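PDB 2IRU: multifunctional non-homologous end joining DNA repair protein LigD, which probably works with Ku to rejoin double-strand DNA breaks, its polymerase domain, the part modelled here, filling gaps before the ends are ligated. Local coordinates for residues Q151-L163 against V202-V214. Numbering follows the deposited sequence.
Sequences QLAEVARAVRDLL and VAQRLEQAMPALV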
loop_
_atom_site.group_PDB
_atom_site.type_symbol
_atom_site.label_atom_id
_atom_site.label_comp_id
_atom_site.label_asym_id
_atom_site.label_seq_id
_atom_site.Cartn_x
_atom_site.Cartn_y
_atom_site.Cartn_z
ATOM N N GLN A 151 7.492 -6.824 20.554
ATOM C CA GLN A 151 7.042 -8.112 19.991
ATOM C C GLN A 151 6.800 -8.013 18.478
ATOM O O GLN A 151 7.244 -8.877 17.728
ATOM C CB GLN A 151 5.799 -8.680 20.713
ATOM C CG GLN A 151 5.340 -10.052 20.135
ATOM C CD GLN A 151 4.038 -10.614 20.738
ATOM O OE1 GLN A 151 3.628 -10.239 21.834
ATOM N NE2 GLN A 151 3.393 -11.530 20.006
ATOM N N LEU A 152 6.086 -6.971 18.051
ATOM C CA LEU A 152 5.780 -6.752 16.636
ATOM C C LEU A 152 7.075 -6.567 15.822
ATOM O O LEU A 152 7.225 -7.103 14.716
ATOM C CB LEU A 152 4.827 -5.556 16.474
ATOM C CG LEU A 152 4.402 -5.076 15.072
ATOM C CD1 LEU A 152 3.591 -6.123 14.354
ATOM C CD2 LEU A 152 3.598 -3.793 15.171
ATOM N N ALA A 153 8.025 -5.836 16.411
ATOM C CA ALA A 153 9.330 -5.593 15.798
ATOM C C ALA A 153 10.129 -6.869 15.693
ATOM O O ALA A 153 10.744 -7.126 14.654
ATOM C CB ALA A 153 10.122 -4.534 16.605
ATOM N N GLU A 154 10.148 -7.650 16.784
ATOM C CA GLU A 154 10.849 -8.923 16.794
ATOM C C GLU A 154 10.260 -9.831 15.729
ATOM O O GLU A 154 11.010 -10.497 15.011
ATOM C CB GLU A 154 10.785 -9.608 18.157
ATOM C CG GLU A 154 11.382 -11.020 18.113
ATOM C CD GLU A 154 11.352 -11.757 19.458
ATOM O OE1 GLU A 154 10.801 -11.226 20.447
ATOM O OE2 GLU A 154 11.895 -12.884 19.497
ATOM N N VAL A 155 8.925 -9.858 15.627
ATOM C CA VAL A 155 8.278 -10.682 14.605
ATOM C C VAL A 155 8.674 -10.173 13.203
ATOM O O VAL A 155 9.025 -10.972 12.338
ATOM C CB VAL A 155 6.737 -10.799 14.795
ATOM C CG1 VAL A 155 6.074 -11.545 13.612
ATOM C CG2 VAL A 155 6.423 -11.516 16.142
ATOM N N ALA A 156 8.660 -8.856 12.985
ATOM C CA ALA A 156 9.119 -8.332 11.678
ATOM C C ALA A 156 10.551 -8.740 11.321
ATOM O O ALA A 156 10.817 -9.160 10.170
ATOM C CB ALA A 156 8.942 -6.808 11.596
ATOM N N ARG A 157 11.450 -8.619 12.301
ATOM C CA ARG A 157 12.862 -8.965 12.104
ATOM C C ARG A 157 12.992 -10.456 11.804
ATOM O O ARG A 157 13.853 -10.873 11.025
ATOM C CB ARG A 157 13.723 -8.521 13.296
ATOM C CG ARG A 157 13.912 -6.997 13.408
ATOM C CD ARG A 157 14.926 -6.622 14.494
ATOM N NE ARG A 157 14.592 -7.234 15.775
ATOM C CZ ARG A 157 13.875 -6.653 16.734
ATOM N NH1 ARG A 157 13.407 -5.419 16.573
ATOM N NH2 ARG A 157 13.650 -7.317 17.872
ATOM N N ALA A 158 12.121 -11.260 12.417
ATOM C CA ALA A 158 12.091 -12.698 12.149
ATOM C C ALA A 158 11.635 -13.043 10.733
ATOM O O ALA A 158 12.196 -13.953 10.090
ATOM C CB ALA A 158 11.253 -13.411 13.202
ATOM N N VAL A 159 10.622 -12.327 10.236
ATOM C CA VAL A 159 10.218 -12.475 8.851
ATOM C C VAL A 159 11.390 -12.094 7.942
ATOM O O VAL A 159 11.747 -12.844 7.025
ATOM C CB VAL A 159 8.979 -11.594 8.511
ATOM C CG1 VAL A 159 8.634 -11.743 7.032
ATOM C CG2 VAL A 159 7.805 -11.969 9.414
ATOM N N ARG A 160 11.980 -10.926 8.223
ATOM C CA ARG A 160 13.141 -10.433 7.488
ATOM C C ARG A 160 14.250 -11.496 7.443
ATOM O O ARG A 160 14.874 -11.693 6.406
ATOM C CB ARG A 160 13.708 -9.164 8.124
ATOM C CG ARG A 160 14.904 -8.598 7.372
ATOM C CD ARG A 160 15.746 -7.681 8.235
ATOM N NE ARG A 160 16.200 -8.351 9.460
ATOM C CZ ARG A 160 16.690 -7.718 10.518
ATOM N NH1 ARG A 160 16.829 -6.399 10.505
ATOM N NH2 ARG A 160 17.048 -8.403 11.595
ATOM N N ASP A 161 14.483 -12.160 8.565
ATOM C CA ASP A 161 15.598 -13.105 8.655
ATOM C C ASP A 161 15.331 -14.358 7.815
ATOM O O ASP A 161 16.232 -14.849 7.115
ATOM C CB ASP A 161 15.886 -13.426 10.112
ATOM C CG ASP A 161 16.529 -12.249 10.860
ATOM O OD1 ASP A 161 16.940 -11.247 10.222
ATOM O OD2 ASP A 161 16.641 -12.338 12.104
ATOM N N LEU A 162 14.090 -14.848 7.847
ATOM C CA LEU A 162 13.700 -15.994 7.006
ATOM C C LEU A 162 13.844 -15.662 5.518
ATOM O O LEU A 162 14.334 -16.464 4.715
ATOM C CB LEU A 162 12.271 -16.449 7.311
ATOM C CG LEU A 162 11.844 -17.327 8.490
ATOM C CD1 LEU A 162 11.575 -16.580 9.737
ATOM C CD2 LEU A 162 10.588 -18.094 8.099
ATOM N N LEU A 163 13.410 -14.465 5.140
ATOM C CA LEU A 163 13.526 -14.048 3.746
ATOM C C LEU A 163 14.996 -13.914 3.330
ATOM O O LEU A 163 15.363 -14.269 2.205
ATOM C CB LEU A 163 12.729 -12.760 3.514
ATOM C CG LEU A 163 11.212 -12.947 3.676
ATOM C CD1 LEU A 163 10.497 -11.581 3.708
ATOM C CD2 LEU A 163 10.600 -13.869 2.601
ATOM N N VAL A 202 6.496 -19.058 4.447
ATOM C CA VAL A 202 7.254 -18.188 5.365
ATOM C C VAL A 202 6.490 -17.994 6.697
ATOM O O VAL A 202 7.054 -18.200 7.797
ATOM C CB VAL A 202 7.600 -16.818 4.689
ATOM C CG1 VAL A 202 8.199 -15.842 5.699
ATOM C CG2 VAL A 202 8.576 -17.053 3.557
ATOM N N ALA A 203 5.218 -17.610 6.589
ATOM C CA ALA A 203 4.347 -17.395 7.769
ATOM C C ALA A 203 4.209 -18.645 8.638
ATOM O O ALA A 203 4.359 -18.588 9.868
ATOM C CB ALA A 203 2.978 -16.942 7.324
ATOM N N GLN A 204 3.925 -19.782 8.004
ATOM C CA GLN A 204 3.805 -21.043 8.748
ATOM C C GLN A 204 5.125 -21.452 9.386
ATOM O O GLN A 204 5.138 -21.975 10.505
ATOM C CB GLN A 204 3.252 -22.156 7.853
ATOM C CG GLN A 204 1.809 -21.871 7.478
ATOM C CD GLN A 204 1.209 -22.913 6.550
ATOM O OE1 GLN A 204 1.923 -23.613 5.829
ATOM N NE2 GLN A 204 -0.116 -23.008 6.561
ATOM N N ARG A 205 6.234 -21.176 8.708
ATOM C CA ARG A 205 7.557 -21.469 9.277
ATOM C C ARG A 205 7.826 -20.623 10.512
ATOM O O ARG A 205 8.362 -21.128 11.528
ATOM C CB ARG A 205 8.665 -21.285 8.235
ATOM C CG ARG A 205 10.106 -21.588 8.668
ATOM C CD ARG A 205 11.098 -21.178 7.535
ATOM N NE ARG A 205 10.735 -21.704 6.207
ATOM C CZ ARG A 205 10.980 -21.088 5.040
ATOM N NH1 ARG A 205 11.581 -19.899 4.996
ATOM N NH2 ARG A 205 10.607 -21.655 3.899
ATOM N N LEU A 206 7.436 -19.354 10.436
ATOM C CA LEU A 206 7.583 -18.457 11.578
ATOM C C LEU A 206 6.697 -18.901 12.735
ATOM O O LEU A 206 7.136 -18.919 13.890
ATOM C CB LEU A 206 7.323 -16.996 11.204
ATOM C CG LEU A 206 7.718 -15.994 12.299
ATOM C CD1 LEU A 206 9.169 -16.180 12.808
ATOM C CD2 LEU A 206 7.515 -14.582 11.771
ATOM N N GLU A 207 5.470 -19.288 12.406
ATOM C CA GLU A 207 4.532 -19.814 13.394
ATOM C C GLU A 207 5.075 -21.057 14.106
ATOM O O GLU A 207 4.948 -21.197 15.333
ATOM C CB GLU A 207 3.197 -20.114 12.719
ATOM C CG GLU A 207 2.149 -20.790 13.602
ATOM C CD GLU A 207 0.800 -20.783 12.882
ATOM O OE1 GLU A 207 0.743 -21.284 11.745
ATOM O OE2 GLU A 207 -0.184 -20.265 13.436
ATOM N N GLN A 208 5.714 -21.939 13.345
ATOM C CA GLN A 208 6.375 -23.118 13.920
ATOM C C GLN A 208 7.494 -22.728 14.907
ATOM O O GLN A 208 7.667 -23.359 15.975
ATOM C CB GLN A 208 6.929 -23.945 12.765
ATOM C CG GLN A 208 7.568 -25.234 13.105
ATOM C CD GLN A 208 7.932 -26.013 11.845
ATOM O OE1 GLN A 208 7.523 -25.646 10.734
ATOM N NE2 GLN A 208 8.702 -27.082 12.010
ATOM N N ALA A 209 8.246 -21.693 14.526
ATOM C CA ALA A 209 9.382 -21.192 15.284
ATOM C C ALA A 209 8.982 -20.456 16.568
ATOM O O ALA A 209 9.646 -20.612 17.585
ATOM C CB ALA A 209 10.251 -20.285 14.411
ATOM N N MET A 210 7.912 -19.661 16.523
ATOM C CA MET A 210 7.465 -18.932 17.717
ATOM C C MET A 210 5.961 -19.035 17.839
ATOM O O MET A 210 5.265 -18.018 17.709
ATOM C CB MET A 210 7.782 -17.438 17.677
ATOM C CG MET A 210 9.036 -16.981 17.028
ATOM S SD MET A 210 8.853 -15.289 16.379
ATOM C CE MET A 210 10.590 -14.952 16.271
ATOM N N PRO A 211 5.447 -20.247 18.122
ATOM C CA PRO A 211 3.970 -20.336 18.132
ATOM C C PRO A 211 3.264 -19.521 19.240
ATOM O O PRO A 211 2.080 -19.216 19.090
ATOM C CB PRO A 211 3.719 -21.837 18.278
ATOM C CG PRO A 211 4.964 -22.325 19.053
ATOM C CD PRO A 211 6.077 -21.554 18.387
ATOM N N ALA A 212 3.972 -19.121 20.300
ATOM C CA ALA A 212 3.387 -18.261 21.342
ATOM C C ALA A 212 3.192 -16.816 20.863
ATOM O O ALA A 212 2.366 -16.069 21.427
ATOM C CB ALA A 212 4.281 -18.255 22.569
ATOM N N LEU A 213 3.944 -16.436 19.822
ATOM C CA LEU A 213 4.058 -15.021 19.432
ATOM C C LEU A 213 3.504 -14.719 18.058
ATOM O O LEU A 213 3.203 -13.557 17.731
ATOM C CB LEU A 213 5.532 -14.602 19.455
ATOM C CG LEU A 213 6.298 -14.942 20.734
ATOM C CD1 LEU A 213 7.744 -14.495 20.654
ATOM C CD2 LEU A 213 5.610 -14.361 21.991
ATOM N N VAL A 214 3.392 -15.771 17.252
ATOM C CA VAL A 214 2.936 -15.633 15.851
ATOM C C VAL A 214 1.827 -16.600 15.486
ATOM O O VAL A 214 1.867 -17.789 15.856
ATOM C CB VAL A 214 4.135 -15.890 14.878
ATOM C CG1 VAL A 214 3.655 -16.102 13.431
ATOM C CG2 VAL A 214 5.132 -14.759 14.968
#
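Gln151 NE2 reaches Leu213 O over 3.1 Å, a weak bond bent to 131° at the hydrogen; its stronger partner is Gly225 O, so one amide tethers two pieces of backbone. CG stands anti to the backbone N (chi1 -179°) and the chain stays extended beyond it, which carries the amide across. Farther along, Leu206 of helix 192-209 pushes in as a knob among Val155, Ala158, Val159 and Leu162 of helix 149-164. Its two methyls split the work: CD1 presses on Ala158 CB at a tight 3.5 Å, while CD2 lies 3.5 Å from Val159 CG2 and also meets Val155 CG1. The segments 151-163 and 202-209, running at 121° to each other, belong to the primase-polymerase domain; the inner side of helix 149-164 packs on strands 129-143 and 180-186, where Val155 touches Leu141, a residue probably lining the substrate site. Past the end of helix 192-209, Met210 reaches across with its chain extended beyond CG, and CE also bears on Ala158 CB, 3.5 Å away, with the Glu154 carboxylate beside it. Val214 then slips CG2 against both methyls of Val155, 3.6 Å from CG1, and at the other end Leu163 CD2 meets Val202 CG2 at 3.9 Å, the two side chains nearly perpendicular.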